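Local coordinates for protein mini spindles (Drosophila melanogaster, PDB 5VJC) that probably binds tubulin through TOG domains built of HEAT repeats, and so promotes microtubule dynamics and mitotic spindle formation, at residues D62-H67 against P105-K110; L68-Q73 against L93-L98. All blocks are in the same frame, centred on the assembly; numbering follows the deposited sequence.

Contact 1 of 2, residues D62-H67 against P105-K110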
ATOM      1  N   ASP A  62       9.814 -22.059   2.322  1.00 47.20           N
ATOM      2  CA  ASP A  62       8.494 -22.005   2.943  1.00 50.41           C
ATOM      3  C   ASP A  62       8.561 -21.494   4.384  1.00 48.21           C
ATOM      4  O   ASP A  62       7.574 -21.005   4.917  1.00 50.46           O
ATOM      5  CB  ASP A  62       7.820 -23.382   2.899  1.00 56.79           C
ATOM      6  CG  ASP A  62       6.717 -23.464   1.839  1.00 71.63           C
ATOM      7  OD1 ASP A  62       6.728 -22.654   0.878  1.00 67.87           O
ATOM      8  OD2 ASP A  62       5.836 -24.346   1.965  1.00 77.03           O
ATOM      9  N   ASP A  63       9.733 -21.597   5.002  1.00 42.03           N
ATOM     10  CA  ASP A  63       9.887 -21.293   6.422  1.00 40.95           C
ATOM     11  C   ASP A  63      10.099 -19.795   6.629  1.00 38.25           C
ATOM     12  O   ASP A  63      11.079 -19.236   6.140  1.00 35.55           O
ATOM     13  CB  ASP A  63      11.055 -22.105   6.999  1.00 40.73           C
ATOM     14  CG  ASP A  63      11.164 -22.007   8.517  1.00 46.36           C
ATOM     15  OD1 ASP A  63      11.053 -20.890   9.070  1.00 35.43           O
ATOM     16  OD2 ASP A  63      11.387 -23.062   9.160  1.00 51.54           O
ATOM     17  N   PHE A  64       9.193 -19.154   7.371  1.00 34.57           N
ATOM     18  CA  PHE A  64       9.222 -17.704   7.537  1.00 33.53           C
ATOM     19  C   PHE A  64      10.538 -17.210   8.131  1.00 33.21           C
ATOM     20  O   PHE A  64      10.896 -16.049   7.983  1.00 31.04           O
ATOM     21  CB  PHE A  64       8.058 -17.230   8.425  1.00 34.48           C
ATOM     22  CG  PHE A  64       8.270 -17.486   9.895  1.00 36.13           C
ATOM     23  CD1 PHE A  64       8.881 -16.533  10.708  1.00 33.98           C
ATOM     24  CD2 PHE A  64       7.857 -18.684  10.468  1.00 36.05           C
ATOM     25  CE1 PHE A  64       9.076 -16.782  12.073  1.00 39.38           C
ATOM     26  CE2 PHE A  64       8.046 -18.932  11.831  1.00 41.74           C
ATOM     27  CZ  PHE A  64       8.660 -17.987  12.630  1.00 37.37           C
ATOM     28  N   ARG A  65      11.254 -18.084   8.828  1.00 33.80           N
ATOM     29  CA  ARG A  65      12.500 -17.668   9.450  1.00 34.59           C
ATOM     30  C   ARG A  65      13.580 -17.322   8.421  1.00 30.55           C
ATOM     31  O   ARG A  65      14.456 -16.504   8.697  1.00 30.99           O
ATOM     32  CB  ARG A  65      12.987 -18.744  10.414  1.00 34.28           C
ATOM     33  CG  ARG A  65      12.100 -18.822  11.669  1.00 40.14           C
ATOM     34  CD  ARG A  65      12.586 -19.864  12.629  1.00 46.52           C
ATOM     35  NE  ARG A  65      12.567 -21.178  12.008  1.00 52.74           N
ATOM     36  CZ  ARG A  65      11.977 -22.247  12.531  1.00 63.02           C
ATOM     37  NH1 ARG A  65      11.357 -22.154  13.702  1.00 66.08           N
ATOM     38  NH2 ARG A  65      12.013 -23.412  11.886  1.00 56.53           N
ATOM     39  N   TYR A  66      13.515 -17.934   7.242  1.00 31.94           N
ATOM     40  CA  TYR A  66      14.427 -17.561   6.158  1.00 35.64           C
ATOM     41  C   TYR A  66      14.035 -16.217   5.542  1.00 29.81           C
ATOM     42  O   TYR A  66      14.888 -15.487   5.029  1.00 33.92           O
ATOM     43  CB  TYR A  66      14.476 -18.656   5.087  1.00 36.88           C
ATOM     44  CG  TYR A  66      15.118 -19.909   5.625  1.00 39.82           C
ATOM     45  CD1 TYR A  66      16.475 -19.936   5.936  1.00 40.02           C
ATOM     46  CD2 TYR A  66      14.355 -21.040   5.900  1.00 40.99           C
ATOM     47  CE1 TYR A  66      17.061 -21.071   6.471  1.00 44.09           C
ATOM     48  CE2 TYR A  66      14.933 -22.176   6.426  1.00 47.13           C
ATOM     49  CZ  TYR A  66      16.284 -22.188   6.710  1.00 45.23           C
ATOM     50  OH  TYR A  66      16.849 -23.329   7.239  1.00 45.01           O
ATOM     51  N   HIS A  67      12.750 -15.898   5.594  1.00 33.59           N
ATOM     52  CA  HIS A  67      12.274 -14.580   5.173  1.00 30.50           C
ATOM     53  C   HIS A  67      12.774 -13.481   6.099  1.00 29.36           C
ATOM     54  O   HIS A  67      13.130 -12.379   5.642  1.00 30.13           O
ATOM     55  CB  HIS A  67      10.752 -14.563   5.123  1.00 32.44           C
ATOM     56  CG  HIS A  67      10.173 -15.662   4.297  1.00 33.55           C
ATOM     57  ND1 HIS A  67       8.865 -16.075   4.426  1.00 32.76           N
ATOM     58  CD2 HIS A  67      10.729 -16.451   3.350  1.00 30.93           C
ATOM     59  CE1 HIS A  67       8.637 -17.063   3.581  1.00 33.75           C
ATOM     60  NE2 HIS A  67       9.751 -17.306   2.913  1.00 38.62           N
ATOM     61  N   PRO A 105       3.459 -12.298  11.814  1.00 38.05           N
ATOM     62  CA  PRO A 105       3.586 -10.920  12.295  1.00 37.60           C
ATOM     63  C   PRO A 105       5.031 -10.439  12.346  1.00 33.73           C
ATOM     64  O   PRO A 105       5.268  -9.257  12.093  1.00 29.49           O
ATOM     65  CB  PRO A 105       2.984 -10.981  13.708  1.00 42.34           C
ATOM     66  CG  PRO A 105       2.096 -12.192  13.691  1.00 43.57           C
ATOM     67  CD  PRO A 105       2.777 -13.169  12.793  1.00 41.41           C
ATOM     68  N   SER A 106       5.972 -11.319  12.683  1.00 29.80           N
ATOM     69  CA  SER A 106       7.367 -10.909  12.735  1.00 32.61           C
ATOM     70  C   SER A 106       7.820 -10.477  11.339  1.00 26.00           C
ATOM     71  O   SER A 106       8.493  -9.460  11.180  1.00 26.26           O
ATOM     72  CB  SER A 106       8.267 -12.037  13.253  1.00 34.19           C
ATOM     73  OG  SER A 106       7.857 -12.461  14.541  1.00 48.25           O
ATOM     74  N   VAL A 107       7.434 -11.251  10.333  1.00 27.89           N
ATOM     75  CA  VAL A 107       7.861 -10.963   8.960  1.00 29.79           C
ATOM     76  C   VAL A 107       7.238  -9.642   8.497  1.00 24.11           C
ATOM     77  O   VAL A 107       7.901  -8.816   7.859  1.00 24.62           O
ATOM     78  CB  VAL A 107       7.486 -12.113   7.986  1.00 27.13           C
ATOM     79  CG1 VAL A 107       7.742 -11.696   6.551  1.00 25.10           C
ATOM     80  CG2 VAL A 107       8.278 -13.375   8.316  1.00 28.10           C
ATOM     81  N   LEU A 108       5.979  -9.415   8.859  1.00 25.60           N
ATOM     82  CA  LEU A 108       5.333  -8.169   8.475  1.00 24.87           C
ATOM     83  C   LEU A 108       6.022  -6.964   9.131  1.00 22.13           C
ATOM     84  O   LEU A 108       6.341  -5.986   8.453  1.00 24.39           O
ATOM     85  CB  LEU A 108       3.844  -8.210   8.806  1.00 28.30           C
ATOM     86  CG  LEU A 108       3.028  -9.301   8.109  1.00 32.00           C
ATOM     87  CD1 LEU A 108       1.595  -9.338   8.656  1.00 41.89           C
ATOM     88  CD2 LEU A 108       3.004  -9.082   6.618  1.00 35.45           C
ATOM     89  N   ILE A 109       6.298  -7.037  10.432  1.00 24.58           N
ATOM     90  CA  ILE A 109       6.880  -5.890  11.136  1.00 26.27           C
ATOM     91  C   ILE A 109       8.300  -5.565  10.662  1.00 25.64           C
ATOM     92  O   ILE A 109       8.658  -4.406  10.464  1.00 25.07           O
ATOM     93  CB  ILE A 109       6.894  -6.109  12.676  1.00 29.94           C
ATOM     94  CG1 ILE A 109       5.472  -5.966  13.245  1.00 30.37           C
ATOM     95  CG2 ILE A 109       7.818  -5.087  13.352  1.00 26.95           C
ATOM     96  CD1 ILE A 109       5.226  -6.718  14.558  1.00 25.03           C
ATOM     97  N   LYS A 110       9.114  -6.590  10.519  1.00 23.24           N
ATOM     98  CA  LYS A 110      10.473  -6.389  10.039  1.00 26.23           C
ATOM     99  C   LYS A 110      10.496  -5.989   8.545  1.00 19.84           C
ATOM    100  O   LYS A 110      11.283  -5.134   8.166  1.00 22.22           O
ATOM    101  CB  LYS A 110      11.310  -7.647  10.280  1.00 25.49           C
ATOM    102  CG  LYS A 110      11.447  -8.026  11.768  1.00 28.95           C
ATOM    103  CD  LYS A 110      12.028  -6.863  12.584  1.00 31.86           C
ATOM    104  CE  LYS A 110      13.547  -6.813  12.469  1.00 32.81           C
ATOM    105  NZ  LYS A 110      14.104  -5.677  13.264  1.00 32.80           N
TER
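Phe64 and Val107 make the main touch between 62-67 and 105-110, through one methyl of the valine. Val107 CG2 lies 3.9 Å from Phe64 CB. It sits at the edge of the phenyl ring, near the ring plane and beside CD1. The same methyl is 3.8 Å from Phe64 O, so it packs on backbone as well as side chain. With Val107 CG1 anti to the backbone N (chi1 171°), CG2 is the branch left to meet Phe64. His67 closes this inner side with CB, 4.2 Å from Val107 CG2. Its imidazole then leads away from Val107, and NE2 is hydrogen-bonded to His61 O. Asp63 O lies 3.9 Å above the imidazole plane, over the ring centre. Both Val107 and His67 are buried, and Leu68 and Arg99 also touch Val107.

The outer side is looser. The Phe64 ring is partly exposed, and its chi1 of 77° leaves CB and the CD1 edge of the ring to meet Val107 CG2. Arg65 CG covers one face near the rim, 3.6 Å above the ring plane. Arg65 itself is exposed and takes no part in the contact with 105-110. It closes instead on Asp63, the N-cap of the helix. Arg65 N donates to Asp63 OD1 at 2.8 Å and 158°, using the anti lone pair of that oxygen. Arg65 NH2 forms a salt bridge to Asp63 OD2 at 2.8 Å, although it is weak as a hydrogen bond. The carboxylate is therefore held through both oxygens. The whole is an aspartate N-cap beside a small apolar contact between the first turns of two helices, 64-77 and 105-124, in the helical array of a TOG domain.

Contact 2 of 2, residues L68-Q73 against L93-L98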
ATOM      1  N   LEU A  68      12.811 -13.763   7.404  1.00 28.39           N
ATOM      2  CA  LEU A  68      13.336 -12.775   8.338  1.00 31.41           C
ATOM      3  C   LEU A  68      14.808 -12.557   8.049  1.00 28.83           C
ATOM      4  O   LEU A  68      15.287 -11.433   8.073  1.00 26.90           O
ATOM      5  CB  LEU A  68      13.133 -13.192   9.808  1.00 28.28           C
ATOM      6  CG  LEU A  68      11.703 -13.179  10.375  1.00 30.05           C
ATOM      7  CD1 LEU A  68      11.673 -13.807  11.760  1.00 32.96           C
ATOM      8  CD2 LEU A  68      11.132 -11.777  10.441  1.00 30.77           C
ATOM      9  N   LYS A  69      15.526 -13.648   7.802  1.00 29.93           N
ATOM     10  CA  LYS A  69      16.934 -13.567   7.418  1.00 31.76           C
ATOM     11  C   LYS A  69      17.143 -12.717   6.169  1.00 29.59           C
ATOM     12  O   LYS A  69      18.001 -11.829   6.146  1.00 31.20           O
ATOM     13  CB  LYS A  69      17.505 -14.974   7.175  1.00 33.89           C
ATOM     14  CG  LYS A  69      18.964 -14.972   6.736  1.00 33.55           C
ATOM     15  CD  LYS A  69      19.443 -16.425   6.651  1.00 46.88           C
ATOM     16  CE  LYS A  69      20.944 -16.522   6.485  1.00 51.38           C
ATOM     17  NZ  LYS A  69      21.372 -17.947   6.539  1.00 54.04           N
ATOM     18  N   VAL A  70      16.363 -12.996   5.128  1.00 30.28           N
ATOM     19  CA  VAL A  70      16.444 -12.203   3.899  1.00 28.21           C
ATOM     20  C   VAL A  70      16.268 -10.712   4.179  1.00 29.34           C
ATOM     21  O   VAL A  70      17.059  -9.877   3.724  1.00 25.42           O
ATOM     22  CB  VAL A  70      15.391 -12.660   2.868  1.00 29.77           C
ATOM     23  CG1 VAL A  70      15.275 -11.645   1.727  1.00 25.99           C
ATOM     24  CG2 VAL A  70      15.757 -14.036   2.308  1.00 26.64           C
ATOM     25  N   ILE A  71      15.244 -10.365   4.958  1.00 32.74           N
ATOM     26  CA  ILE A  71      15.004  -8.954   5.281  1.00 28.23           C
ATOM     27  C   ILE A  71      16.166  -8.340   6.069  1.00 30.49           C
ATOM     28  O   ILE A  71      16.603  -7.228   5.782  1.00 29.53           O
ATOM     29  CB  ILE A  71      13.699  -8.779   6.074  1.00 28.68           C
ATOM     30  CG1 ILE A  71      12.503  -9.073   5.160  1.00 23.05           C
ATOM     31  CG2 ILE A  71      13.624  -7.353   6.638  1.00 27.42           C
ATOM     32  CD1 ILE A  71      11.256  -9.521   5.885  1.00 29.57           C
ATOM     33  N   GLU A  72      16.671  -9.074   7.059  1.00 30.97           N
ATOM     34  CA  GLU A  72      17.850  -8.617   7.787  1.00 34.32           C
ATOM     35  C   GLU A  72      19.063  -8.393   6.857  1.00 30.92           C
ATOM     36  O   GLU A  72      19.778  -7.410   6.977  1.00 33.68           O
ATOM     37  CB  GLU A  72      18.212  -9.621   8.873  1.00 35.25           C
ATOM     38  CG  GLU A  72      19.375  -9.178   9.732  1.00 42.16           C
ATOM     39  CD  GLU A  72      19.680 -10.184  10.827  1.00 52.84           C
ATOM     40  OE1 GLU A  72      20.081 -11.330  10.501  1.00 53.90           O
ATOM     41  OE2 GLU A  72      19.504  -9.831  12.013  1.00 60.79           O
ATOM     42  N   GLN A  73      19.288  -9.312   5.928  1.00 33.34           N
ATOM     43  CA  GLN A  73      20.412  -9.152   5.008  1.00 33.45           C
ATOM     44  C   GLN A  73      20.206  -7.928   4.113  1.00 32.27           C
ATOM     45  O   GLN A  73      21.108  -7.115   3.938  1.00 33.08           O
ATOM     46  CB  GLN A  73      20.601 -10.417   4.184  1.00 32.65           C
ATOM     47  CG  GLN A  73      21.254 -11.534   4.973  1.00 32.65           C
ATOM     48  CD  GLN A  73      21.141 -12.873   4.294  1.00 41.43           C
ATOM     49  OE1 GLN A  73      20.253 -13.091   3.476  1.00 45.06           O
ATOM     50  NE2 GLN A  73      22.041 -13.787   4.635  1.00 46.07           N
ATOM     51  N   LEU A  93      10.119  -5.138  -4.055  1.00 21.70           N
ATOM     52  CA  LEU A  93       8.741  -4.785  -3.718  1.00 21.35           C
ATOM     53  C   LEU A  93       7.828  -5.983  -3.974  1.00 22.28           C
ATOM     54  O   LEU A  93       6.989  -6.310  -3.124  1.00 20.99           O
ATOM     55  CB  LEU A  93       8.254  -3.547  -4.500  1.00 18.48           C
ATOM     56  CG  LEU A  93       8.951  -2.217  -4.154  1.00 20.25           C
ATOM     57  CD1 LEU A  93       8.463  -1.079  -5.036  1.00 20.68           C
ATOM     58  CD2 LEU A  93       8.778  -1.847  -2.636  1.00 17.80           C
ATOM     59  N   LYS A  94       8.002  -6.645  -5.124  1.00 23.23           N
ATOM     60  CA  LYS A  94       7.213  -7.842  -5.444  1.00 25.43           C
ATOM     61  C   LYS A  94       7.388  -8.936  -4.407  1.00 24.34           C
ATOM     62  O   LYS A  94       6.411  -9.589  -4.019  1.00 23.03           O
ATOM     63  CB  LYS A  94       7.575  -8.407  -6.819  1.00 23.26           C
ATOM     64  CG  LYS A  94       7.008  -7.618  -7.991  1.00 29.19           C
ATOM     65  CD  LYS A  94       7.496  -8.173  -9.342  1.00 28.22           C
ATOM     66  CE  LYS A  94       6.817  -7.425 -10.486  1.00 34.55           C
ATOM     67  NZ  LYS A  94       7.224  -7.950 -11.826  1.00 40.67           N
ATOM     68  N   TRP A  95       8.622  -9.154  -3.972  1.00 21.16           N
ATOM     69  CA  TRP A  95       8.878 -10.225  -3.002  1.00 23.04           C
ATOM     70  C   TRP A  95       8.160  -9.910  -1.677  1.00 21.60           C
ATOM     71  O   TRP A  95       7.633 -10.799  -1.024  1.00 24.45           O
ATOM     72  CB  TRP A  95      10.380 -10.417  -2.748  1.00 22.18           C
ATOM     73  CG  TRP A  95      10.653 -11.490  -1.718  1.00 24.24           C
ATOM     74  CD1 TRP A  95      10.528 -12.843  -1.887  1.00 27.60           C
ATOM     75  CD2 TRP A  95      11.071 -11.295  -0.356  1.00 29.66           C
ATOM     76  NE1 TRP A  95      10.843 -13.498  -0.714  1.00 24.00           N
ATOM     77  CE2 TRP A  95      11.187 -12.573   0.235  1.00 26.96           C
ATOM     78  CE3 TRP A  95      11.373 -10.165   0.417  1.00 25.13           C
ATOM     79  CZ2 TRP A  95      11.574 -12.749   1.559  1.00 32.09           C
ATOM     80  CZ3 TRP A  95      11.758 -10.346   1.743  1.00 27.83           C
ATOM     81  CH2 TRP A  95      11.856 -11.623   2.297  1.00 30.18           C
ATOM     82  N   LEU A  96       8.135  -8.641  -1.300  1.00 24.15           N
ATOM     83  CA  LEU A  96       7.456  -8.275  -0.063  1.00 26.91           C
ATOM     84  C   LEU A  96       5.937  -8.429  -0.210  1.00 22.98           C
ATOM     85  O   LEU A  96       5.283  -8.870   0.729  1.00 28.72           O
ATOM     86  CB  LEU A  96       7.854  -6.860   0.372  1.00 25.10           C
ATOM     87  CG  LEU A  96       9.331  -6.902   0.795  1.00 24.22           C
ATOM     88  CD1 LEU A  96       9.979  -5.539   0.738  1.00 26.08           C
ATOM     89  CD2 LEU A  96       9.480  -7.559   2.202  1.00 28.12           C
ATOM     90  N   THR A  97       5.382  -8.127  -1.383  1.00 20.30           N
ATOM     91  CA  THR A  97       3.942  -8.294  -1.575  1.00 23.71           C
ATOM     92  C   THR A  97       3.538  -9.762  -1.366  1.00 32.32           C
ATOM     93  O   THR A  97       2.435 -10.034  -0.883  1.00 27.01           O
ATOM     94  CB  THR A  97       3.441  -7.828  -2.975  1.00 23.06           C
ATOM     95  OG1 THR A  97       3.925  -8.702  -4.005  1.00 24.82           O
ATOM     96  CG2 THR A  97       3.842  -6.354  -3.271  1.00 20.10           C
ATOM     97  N   LEU A  98       4.418 -10.709  -1.706  1.00 20.36           N
ATOM     98  CA  LEU A  98       4.122 -12.113  -1.392  1.00 28.75           C
ATOM     99  C   LEU A  98       4.084 -12.363   0.119  1.00 31.21           C
ATOM    100  O   LEU A  98       3.201 -13.048   0.614  1.00 29.99           O
ATOM    101  CB  LEU A  98       5.143 -13.044  -2.046  1.00 32.00           C
ATOM    102  CG  LEU A  98       5.194 -12.987  -3.565  1.00 27.43           C
ATOM    103  CD1 LEU A  98       6.356 -13.860  -4.030  1.00 31.77           C
ATOM    104  CD2 LEU A  98       3.870 -13.464  -4.199  1.00 29.88           C
TER
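Lys94 O takes two donors within segment 93-98 of helix 89-99. Thr97 OG1 gives the short bond, 2.6 Å to Lys94 O, from a position tilted out of the carbonyl plane. Leu98 N gives the regular helical bond to Lys94 O, at 3.3 Å. Thr97 OG1 is also hydrogen-bonded to Trp29 NE1. These bonds lie on the side of the helix turned from 68-73, and no hydrogen bond crosses between the two segments.

Trp95 makes most of the crossing. Its CG is anti to the backbone N (chi1 178°), and the indole reaches toward segment 68-73 with its six-membered ring leading. Val70 comes from the opposite direction and sets CG1 over one ring face. This is a CH-pi contact, with Val70 CG1 3.9 Å from the centroid of the Trp95 six-membered ring and 28° off the ring normal. The nearest atoms are Val70 CG1 and Trp95 CH2, at 3.5 Å. Ile71 meets the rim instead. Its CG1 lies in the ring plane, 3.7 Å from Trp95 CZ3. Leu96 CD2 adds a looser touch to Ile71 CG1. The other end of the indole is held by a hydrogen bond from Trp95 NE1 to Met59 O.

All four touching residues are buried, and Leu42 and Met46 of helix 36-48 also pack on Trp95. Replacing the indole with an alanine is likely to leave a gap under Val70 CG1 and beside Ile71 CG1, and Met59 O without its N-H donor. The two segment axes stay 12.4 Å apart at closest approach and run roughly antiparallel, at 149°, so the large indole bridges a wide separation. Near-antiparallel helices joined through a buried apolar core are characteristic of the HEAT-repeat solenoid of TOG domains.

In the fold
Contacts 1 and 2 lie side by side, with centres 8 Å apart. Both use helix 64-77: its first turn serves contact 1, and the following turns serve contact 2. The partners, 105-124 in contact 1 and 89-99 in contact 2, are neighbours in the chain. The two contacts also touch directly. His67 O lies 3.7 Å from Trp95 CH2, and Ser106 O lies 3.6 Å from Leu68 CD2. Lys110 O lies 3.6 Å from Ile71 CG2, which continues the packing of helix 105-124 along helix 64-77. Helix 64-77 thus packs on both partners, and these touches are van der Waals packing on backbone carbonyl oxygens. Both contacts lie on the same side of the chain's centre.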